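Local coordinates for hypothetical protein APE0754 (Aeropyrum pernix, PDB 1TUA) that is of unknown function but, carrying two KH domains, probably binds RNA, at residues 9-14 / 135-140; 80-83 / 88-91; 150-155 / 167-172. One frame throughout, in Å; residues are numbered along the deposited sequence.

Interaction 1 (9-14 / 135-140)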
loop_
_atom_site.group_PDB
_atom_site.type_symbol
_atom_site.label_atom_id
_atom_site.label_comp_id
_atom_site.label_asym_id
_atom_site.label_seq_id
_atom_site.Cartn_x
_atom_site.Cartn_y
_atom_site.Cartn_z
ATOM N N LYS A 9 -5.333 -4.289 -13.128
ATOM C CA LYS A 9 -6.438 -3.408 -13.483
ATOM C C LYS A 9 -6.200 -2.100 -12.746
ATOM O O LYS A 9 -5.965 -2.099 -11.542
ATOM C CB LYS A 9 -7.774 -4.010 -13.045
ATOM C CG LYS A 9 -8.989 -3.152 -13.405
ATOM C CD LYS A 9 -9.160 -3.022 -14.919
ATOM C CE LYS A 9 -10.250 -2.020 -15.280
ATOM N NZ LYS A 9 -9.933 -0.659 -14.761
ATOM N N VAL A 10 -6.244 -0.988 -13.465
ATOM C CA VAL A 10 -6.018 0.310 -12.841
ATOM C C VAL A 10 -7.289 1.157 -12.874
ATOM O O VAL A 10 -8.018 1.148 -13.865
ATOM C CB VAL A 10 -4.866 1.069 -13.560
ATOM C CG1 VAL A 10 -4.729 2.477 -13.008
ATOM C CG2 VAL A 10 -3.552 0.301 -13.377
ATOM N N LYS A 11 -7.569 1.864 -11.782
ATOM C CA LYS A 11 -8.744 2.728 -11.739
ATOM C C LYS A 11 -8.554 3.722 -12.880
ATOM O O LYS A 11 -7.500 4.341 -13.000
ATOM C CB LYS A 11 -8.825 3.465 -10.399
ATOM C CG LYS A 11 -9.009 2.547 -9.186
ATOM C CD LYS A 11 -9.201 3.355 -7.889
ATOM C CE LYS A 11 -9.202 2.470 -6.633
ATOM N NZ LYS A 11 -10.369 1.541 -6.551
ATOM N N PRO A 12 -9.565 3.878 -13.746
ATOM C CA PRO A 12 -9.449 4.811 -14.874
ATOM C C PRO A 12 -8.907 6.191 -14.499
ATOM O O PRO A 12 -8.080 6.758 -15.216
ATOM C CB PRO A 12 -10.878 4.873 -15.417
ATOM C CG PRO A 12 -11.399 3.502 -15.129
ATOM C CD PRO A 12 -10.896 3.247 -13.719
ATOM N N GLU A 13 -9.368 6.718 -13.367
ATOM C CA GLU A 13 -8.954 8.034 -12.894
ATOM C C GLU A 13 -7.501 8.087 -12.413
ATOM O O GLU A 13 -6.994 9.160 -12.078
ATOM C CB GLU A 13 -9.885 8.504 -11.764
ATOM C CG GLU A 13 -9.858 7.626 -10.513
ATOM C CD GLU A 13 -10.936 6.541 -10.495
ATOM O OE1 GLU A 13 -11.204 5.912 -11.548
ATOM O OE2 GLU A 13 -11.510 6.309 -9.407
ATOM N N ARG A 14 -6.826 6.941 -12.381
ATOM C CA ARG A 14 -5.437 6.906 -11.935
ATOM C C ARG A 14 -4.466 6.453 -13.020
ATOM O O ARG A 14 -3.261 6.388 -12.785
ATOM C CB ARG A 14 -5.290 5.983 -10.718
ATOM C CG ARG A 14 -5.992 6.481 -9.476
ATOM C CD ARG A 14 -5.338 7.742 -8.980
ATOM N NE ARG A 14 -4.052 7.466 -8.342
ATOM C CZ ARG A 14 -3.138 8.390 -8.068
ATOM N NH1 ARG A 14 -3.360 9.660 -8.381
ATOM N NH2 ARG A 14 -2.009 8.045 -7.466
ATOM N N GLU A 135 -10.985 6.317 -1.969
ATOM C CA GLU A 135 -12.444 6.376 -2.019
ATOM C C GLU A 135 -13.078 5.463 -0.969
ATOM O O GLU A 135 -13.907 5.906 -0.166
ATOM C CB GLU A 135 -12.938 5.982 -3.419
ATOM C CG GLU A 135 -14.452 6.077 -3.595
ATOM C CD GLU A 135 -14.899 5.874 -5.043
ATOM O OE1 GLU A 135 -14.648 4.787 -5.611
ATOM O OE2 GLU A 135 -15.505 6.811 -5.614
ATOM N N TYR A 136 -12.691 4.192 -0.975
ATOM C CA TYR A 136 -13.223 3.238 -0.009
ATOM C C TYR A 136 -12.179 2.204 0.381
ATOM O O TYR A 136 -12.469 1.269 1.126
ATOM C CB TYR A 136 -14.468 2.546 -0.574
ATOM C CG TYR A 136 -14.212 1.773 -1.843
ATOM C CD1 TYR A 136 -13.748 0.459 -1.799
ATOM C CD2 TYR A 136 -14.381 2.373 -3.091
ATOM C CE1 TYR A 136 -13.454 -0.238 -2.971
ATOM C CE2 TYR A 136 -14.087 1.685 -4.269
ATOM C CZ TYR A 136 -13.622 0.381 -4.201
ATOM O OH TYR A 136 -13.302 -0.295 -5.358
ATOM N N GLU A 137 -10.960 2.376 -0.125
ATOM C CA GLU A 137 -9.868 1.457 0.194
ATOM C C GLU A 137 -8.741 2.187 0.912
ATOM O O GLU A 137 -8.326 3.260 0.475
ATOM C CB GLU A 137 -9.316 0.826 -1.087
ATOM C CG GLU A 137 -10.262 -0.167 -1.736
ATOM C CD GLU A 137 -10.018 -0.322 -3.225
ATOM O OE1 GLU A 137 -10.071 0.699 -3.953
ATOM O OE2 GLU A 137 -9.783 -1.467 -3.670
ATOM N N VAL A 138 -8.266 1.627 2.021
ATOM C CA VAL A 138 -7.142 2.225 2.740
ATOM C C VAL A 138 -5.935 1.338 2.458
ATOM O O VAL A 138 -5.888 0.183 2.886
ATOM C CB VAL A 138 -7.373 2.282 4.244
ATOM C CG1 VAL A 138 -6.171 2.924 4.920
ATOM C CG2 VAL A 138 -8.635 3.075 4.537
ATOM N N ALA A 139 -4.978 1.876 1.708
ATOM C CA ALA A 139 -3.776 1.137 1.328
ATOM C C ALA A 139 -2.633 1.433 2.294
ATOM O O ALA A 139 -2.436 2.579 2.709
ATOM C CB ALA A 139 -3.376 1.505 -0.099
ATOM N N ILE A 140 -1.867 0.395 2.622
ATOM C CA ILE A 140 -0.764 0.503 3.567
ATOM C C ILE A 140 0.512 -0.117 3.012
ATOM O O ILE A 140 0.484 -1.223 2.483
ATOM C CB ILE A 140 -1.112 -0.253 4.871
ATOM C CG1 ILE A 140 -2.435 0.265 5.439
ATOM C CG2 ILE A 140 0.028 -0.129 5.877
ATOM C CD1 ILE A 140 -3.092 -0.692 6.433
#
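Lys11 reaches from the loop 9-14 to Glu137, at the start of strand 137-141, in a lysine-glutamate bridge between two remote parts of the chain. Its CB lies 3.6 Å from Glu13 OE1 of its own loop. CG and CD follow in an extended run (chi2 -175°, chi3 -172°) that carries the chain toward Glu137. CE then comes within 3.3 Å of Glu137 OE1, and a bend at chi4 (-66°) brings NZ to 2.7 Å from the same OE1. This salt bridge is also a hydrogen bond, taken on the syn lone pair of the carboxylate. The two side chains approach from opposite directions and link two KH folds: the lysine follows the first strand of the N-terminal one, the glutamate lies on the third strand of the C-terminal one. Tyr136 OH is 3.7 Å from Lys11 NZ, a looser approach, oblique to the ring; the cation-pi partner of that ring is Lys95. At the backbone, Lys11 is anchored on both sides: its N is hydrogen-bonded to Ser71 OG, and its O accepts Arg14 N at 2.8 Å. The Glu137 side chain also touches Leu72 of helix 57-72.

Interaction 2 (80-83 / 88-91); sequences FRLL and ILVV
The chain joining the two KH folds makes a 3-10 turn, 80-83, and Leu82 of that turn packs on Ile88 and Leu89, near the beginning of strand 87-93. One methyl does most of the touching. Leu82 CD2 stands almost directly above the carbonyl carbon of Ile88, over the face of the peptide group, at 3.3 Å from Ile88 C and 3.5 Å from Leu89 N, so the packing against the backbone is tight. With CG anti to the carbonyl carbon (chi1 -73°), Leu82 holds its two methyls toward the strand, and both meet the same atom of the next residue: Leu89 CB lies 3.8 Å from Leu82 CD2 and 4.0 Å from Leu82 CD1. Strand 87-93 is the first strand of the C-terminal KH fold and an outer strand of its three-stranded antiparallel sheet. Because side chains alternate along a strand, Ile88 points away and packs on Tyr144 of helix 144-158, offering Leu82 its peptide, whereas Leu89 offers its CB and lies on the face that also touches Glu65 of helix 57-72. Leu82 itself reaches Ala69 of that helix and Ile141 of the neighbouring strand. The turn is closed by Leu83 N on Phe80 O at 2.9 Å, and Leu82 O accepts a hydrogen bond from Lys62 NZ.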
loop_
_atom_site.group_PDB
_atom_site.type_symbol
_atom_site.label_atom_id
_atom_site.label_comp_id
_atom_site.label_asym_id
_atom_site.label_seq_id
_atom_site.Cartn_x
_atom_site.Cartn_y
_atom_site.Cartn_z
ATOM N N PHE A 80 6.848 3.750 -4.822
ATOM C CA PHE A 80 8.160 3.167 -5.120
ATOM C C PHE A 80 8.777 2.450 -3.923
ATOM O O PHE A 80 9.694 1.642 -4.073
ATOM C CB PHE A 80 9.136 4.237 -5.622
ATOM C CG PHE A 80 8.799 4.784 -6.982
ATOM C CD1 PHE A 80 8.220 3.974 -7.955
ATOM C CD2 PHE A 80 9.106 6.106 -7.307
ATOM C CE1 PHE A 80 7.950 4.468 -9.239
ATOM C CE2 PHE A 80 8.841 6.609 -8.589
ATOM C CZ PHE A 80 8.262 5.785 -9.555
ATOM N N ARG A 81 8.269 2.750 -2.731
ATOM C CA ARG A 81 8.767 2.106 -1.521
ATOM C C ARG A 81 8.586 0.595 -1.623
ATOM O O ARG A 81 9.331 -0.171 -1.016
ATOM C CB ARG A 81 8.016 2.641 -0.296
ATOM C CG ARG A 81 8.348 1.925 1.012
ATOM C CD ARG A 81 7.709 2.631 2.195
ATOM N NE ARG A 81 7.889 1.884 3.435
ATOM C CZ ARG A 81 7.622 2.371 4.645
ATOM N NH1 ARG A 81 7.163 3.609 4.773
ATOM N NH2 ARG A 81 7.811 1.617 5.722
ATOM N N LEU A 82 7.595 0.174 -2.401
ATOM C CA LEU A 82 7.308 -1.243 -2.581
ATOM C C LEU A 82 8.402 -1.990 -3.336
ATOM O O LEU A 82 8.387 -3.221 -3.398
ATOM C CB LEU A 82 5.951 -1.416 -3.278
ATOM C CG LEU A 82 4.762 -1.109 -2.349
ATOM C CD1 LEU A 82 3.492 -0.898 -3.154
ATOM C CD2 LEU A 82 4.589 -2.244 -1.356
ATOM N N LEU A 83 9.349 -1.247 -3.904
ATOM C CA LEU A 83 10.462 -1.856 -4.622
ATOM C C LEU A 83 11.527 -2.268 -3.617
ATOM O O LEU A 83 12.440 -3.025 -3.937
ATOM C CB LEU A 83 11.074 -0.868 -5.625
ATOM C CG LEU A 83 10.235 -0.508 -6.855
ATOM C CD1 LEU A 83 11.065 0.362 -7.782
ATOM C CD2 LEU A 83 9.792 -1.779 -7.583
ATOM N N ILE A 88 5.761 -4.470 1.814
ATOM C CA ILE A 88 4.598 -5.063 1.167
ATOM C C ILE A 88 3.420 -4.083 1.146
ATOM O O ILE A 88 3.423 -3.052 1.818
ATOM C CB ILE A 88 4.131 -6.362 1.883
ATOM C CG1 ILE A 88 3.629 -6.030 3.289
ATOM C CG2 ILE A 88 5.273 -7.369 1.945
ATOM C CD1 ILE A 88 2.914 -7.169 3.965
ATOM N N LEU A 89 2.410 -4.430 0.364
ATOM C CA LEU A 89 1.217 -3.613 0.241
ATOM C C LEU A 89 0.037 -4.366 0.841
ATOM O O LEU A 89 -0.246 -5.499 0.453
ATOM C CB LEU A 89 0.940 -3.319 -1.231
ATOM C CG LEU A 89 -0.377 -2.617 -1.576
ATOM C CD1 LEU A 89 -0.391 -1.208 -0.995
ATOM C CD2 LEU A 89 -0.525 -2.573 -3.096
ATOM N N VAL A 90 -0.634 -3.735 1.799
ATOM C CA VAL A 90 -1.803 -4.325 2.438
ATOM C C VAL A 90 -2.948 -3.361 2.221
ATOM O O VAL A 90 -2.761 -2.148 2.301
ATOM C CB VAL A 90 -1.586 -4.520 3.938
ATOM C CG1 VAL A 90 -2.896 -4.934 4.602
ATOM C CG2 VAL A 90 -0.518 -5.577 4.158
ATOM N N VAL A 91 -4.132 -3.893 1.941
ATOM C CA VAL A 91 -5.285 -3.039 1.692
ATOM C C VAL A 91 -6.472 -3.386 2.567
ATOM O O VAL A 91 -6.778 -4.558 2.779
ATOM C CB VAL A 91 -5.739 -3.131 0.217
ATOM C CG1 VAL A 91 -6.964 -2.252 -0.011
ATOM C CG2 VAL A 91 -4.606 -2.711 -0.708
#

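Interaction 3 (150-155 / 167-172)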
loop_
_atom_site.group_PDB
_atom_site.type_symbol
_atom_site.label_atom_id
_atom_site.label_comp_id
_atom_site.label_asym_id
_atom_site.label_seq_id
_atom_site.Cartn_x
_atom_site.Cartn_y
_atom_site.Cartn_z
ATOM N N ALA A 150 -0.779 -1.759 11.408
ATOM C CA ALA A 150 -1.519 -0.602 10.915
ATOM C C ALA A 150 -2.905 -1.021 10.407
ATOM O O ALA A 150 -3.902 -0.335 10.633
ATOM C CB ALA A 150 -0.731 0.072 9.791
ATOM N N LYS A 151 -2.954 -2.153 9.710
ATOM C CA LYS A 151 -4.203 -2.668 9.164
ATOM C C LYS A 151 -5.210 -2.873 10.290
ATOM O O LYS A 151 -6.375 -2.480 10.188
ATOM C CB LYS A 151 -3.943 -3.998 8.454
ATOM C CG LYS A 151 -5.180 -4.690 7.899
ATOM C CD LYS A 151 -4.815 -6.071 7.361
ATOM C CE LYS A 151 -6.018 -6.791 6.763
ATOM N NZ LYS A 151 -6.413 -6.243 5.432
ATOM N N GLN A 152 -4.745 -3.496 11.367
ATOM C CA GLN A 152 -5.594 -3.760 12.515
ATOM C C GLN A 152 -6.108 -2.448 13.119
ATOM O O GLN A 152 -7.302 -2.317 13.401
ATOM C CB GLN A 152 -4.807 -4.575 13.547
ATOM C CG GLN A 152 -5.565 -4.894 14.814
ATOM C CD GLN A 152 -4.760 -5.769 15.757
ATOM O OE1 GLN A 152 -3.552 -5.585 15.922
ATOM N NE2 GLN A 152 -5.430 -6.720 16.391
ATOM N N ALA A 153 -5.214 -1.474 13.305
ATOM C CA ALA A 153 -5.609 -0.183 13.865
ATOM C C ALA A 153 -6.672 0.483 12.985
ATOM O O ALA A 153 -7.656 1.036 13.490
ATOM C CB ALA A 153 -4.393 0.723 14.002
ATOM N N ILE A 154 -6.470 0.431 11.668
ATOM C CA ILE A 154 -7.426 1.010 10.728
ATOM C C ILE A 154 -8.773 0.296 10.845
ATOM O O ILE A 154 -9.821 0.937 10.875
ATOM C CB ILE A 154 -6.934 0.891 9.270
ATOM C CG1 ILE A 154 -5.658 1.718 9.075
ATOM C CG2 ILE A 154 -8.035 1.349 8.314
ATOM C CD1 ILE A 154 -5.860 3.202 9.260
ATOM N N GLU A 155 -8.747 -1.032 10.910
ATOM C CA GLU A 155 -9.987 -1.783 11.040
ATOM C C GLU A 155 -10.708 -1.412 12.343
ATOM O O GLU A 155 -11.932 -1.233 12.353
ATOM C CB GLU A 155 -9.700 -3.285 10.995
ATOM C CG GLU A 155 -9.175 -3.752 9.647
ATOM C CD GLU A 155 -8.750 -5.214 9.649
ATOM O OE1 GLU A 155 -8.059 -5.638 10.605
ATOM O OE2 GLU A 155 -9.095 -5.934 8.690
ATOM N N TYR A 167 -4.786 3.598 19.738
ATOM C CA TYR A 167 -3.388 3.954 19.940
ATOM C C TYR A 167 -2.745 3.143 21.059
ATOM O O TYR A 167 -1.602 2.709 20.942
ATOM C CB TYR A 167 -3.238 5.444 20.250
ATOM C CG TYR A 167 -3.823 6.371 19.207
ATOM C CD1 TYR A 167 -3.814 6.037 17.846
ATOM C CD2 TYR A 167 -4.382 7.591 19.578
ATOM C CE1 TYR A 167 -4.357 6.903 16.882
ATOM C CE2 TYR A 167 -4.923 8.459 18.629
ATOM C CZ TYR A 167 -4.910 8.113 17.287
ATOM O OH TYR A 167 -5.461 8.977 16.370
ATOM N N ARG A 168 -3.473 2.939 22.149
ATOM C CA ARG A 168 -2.929 2.173 23.264
ATOM C C ARG A 168 -2.641 0.736 22.808
ATOM O O ARG A 168 -1.602 0.161 23.138
ATOM C CB ARG A 168 -3.924 2.163 24.423
ATOM C CG ARG A 168 -3.278 2.334 25.782
ATOM C CD ARG A 168 -4.268 2.018 26.898
ATOM N NE ARG A 168 -5.504 2.801 26.800
ATOM C CZ ARG A 168 -5.570 4.123 26.933
ATOM N NH1 ARG A 168 -4.466 4.826 27.170
ATOM N NH2 ARG A 168 -6.743 4.741 26.840
ATOM N N HIS A 169 -3.565 0.163 22.043
ATOM C CA HIS A 169 -3.408 -1.195 21.533
ATOM C C HIS A 169 -2.240 -1.285 20.550
ATOM O O HIS A 169 -1.414 -2.196 20.634
ATOM C CB HIS A 169 -4.702 -1.644 20.855
ATOM C CG HIS A 169 -4.598 -2.975 20.182
ATOM N ND1 HIS A 169 -4.034 -3.136 18.933
ATOM C CD2 HIS A 169 -4.961 -4.213 20.594
ATOM C CE1 HIS A 169 -4.054 -4.416 18.606
ATOM N NE2 HIS A 169 -4.611 -5.090 19.597
ATOM N N LEU A 170 -2.179 -0.331 19.624
ATOM C CA LEU A 170 -1.116 -0.274 18.623
ATOM C C LEU A 170 0.237 -0.144 19.320
ATOM O O LEU A 170 1.229 -0.731 18.896
ATOM C CB LEU A 170 -1.358 0.920 17.699
ATOM C CG LEU A 170 -0.558 1.044 16.403
ATOM C CD1 LEU A 170 -0.661 -0.239 15.588
ATOM C CD2 LEU A 170 -1.095 2.241 15.619
ATOM N N GLU A 171 0.249 0.628 20.401
ATOM C CA GLU A 171 1.436 0.864 21.219
ATOM C C GLU A 171 1.968 -0.476 21.746
ATOM O O GLU A 171 3.173 -0.753 21.690
ATOM C CB GLU A 171 1.054 1.758 22.402
ATOM C CG GLU A 171 2.203 2.246 23.250
ATOM C CD GLU A 171 2.686 3.607 22.823
ATOM O OE1 GLU A 171 1.837 4.494 22.599
ATOM O OE2 GLU A 171 3.911 3.797 22.720
ATOM N N ARG A 172 1.057 -1.300 22.262
ATOM C CA ARG A 172 1.416 -2.609 22.798
ATOM C C ARG A 172 1.980 -3.486 21.694
ATOM O O ARG A 172 3.020 -4.123 21.863
ATOM C CB ARG A 172 0.190 -3.294 23.407
ATOM C CG ARG A 172 -0.487 -2.486 24.494
ATOM C CD ARG A 172 0.356 -2.406 25.758
ATOM N NE ARG A 172 -0.174 -1.413 26.693
ATOM C CZ ARG A 172 -1.425 -1.399 27.147
ATOM N NH1 ARG A 172 -2.294 -2.328 26.758
ATOM N NH2 ARG A 172 -1.813 -0.451 27.990
HETATM O O HOH W 1 -3.564 -7.839 18.849
#
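Ala153 and Leu170 meet where the two helices of an antiparallel hairpin come together: the last helix of the C-terminal KH fold, 144-158, pairs with the long C-terminal helix 163-188. The short segments run at 165° to each other, their axes 10.0 Å apart. The apolar part is small: Ala153 CB touches Leu170 CD2 at 4.0 Å, and Leu170 CD1 lies slightly farther from the same methyl. Leu170 also packs on Ala149 and on Thr127, joining the hairpin to the end of helix 118-127. The polar part lies to one side of the Ala153-Leu170 contact. Gln152 CG is anti to the backbone N (chi1 179°) and the chain runs out extended, bringing OE1 in plane to the edge of the His169 ring, 3.0 Å from CE1 and nearly in line with its C-H, consistent with a C-H...O contact. Amide and imidazole planes stand 86° apart. With an alanine here, the amide gone, the His169 ring would probably be freer to turn and the bridging water would lose a donor. Beyond the direct contact, that water joins the two side chains, accepting from Gln152 NE2 at 3.3 Å and lying 3.0 Å from His169 NE2.

From the N terminus, the loop after strand 6-9 opens interaction 1, which closes only at 135-140, spanning most of both KH folds. Interaction 2 is nested inside that long loop: it closes a tight local turn between 80-83 and 88-91, where the linker enters the second fold. Interaction 3 follows in series and closes the hairpin between helices 144-158 and 163-188. Interactions 1 and 2 share one sheet, since strands 137-141 and 87-93 are neighbours, with Ile140 N 2.7 Å from Val90 O. Helix 144-158 covers one face of this sheet, where Ile140 and Val90 both pack on Lys151; helix 57-72 of the N-terminal fold touches the other.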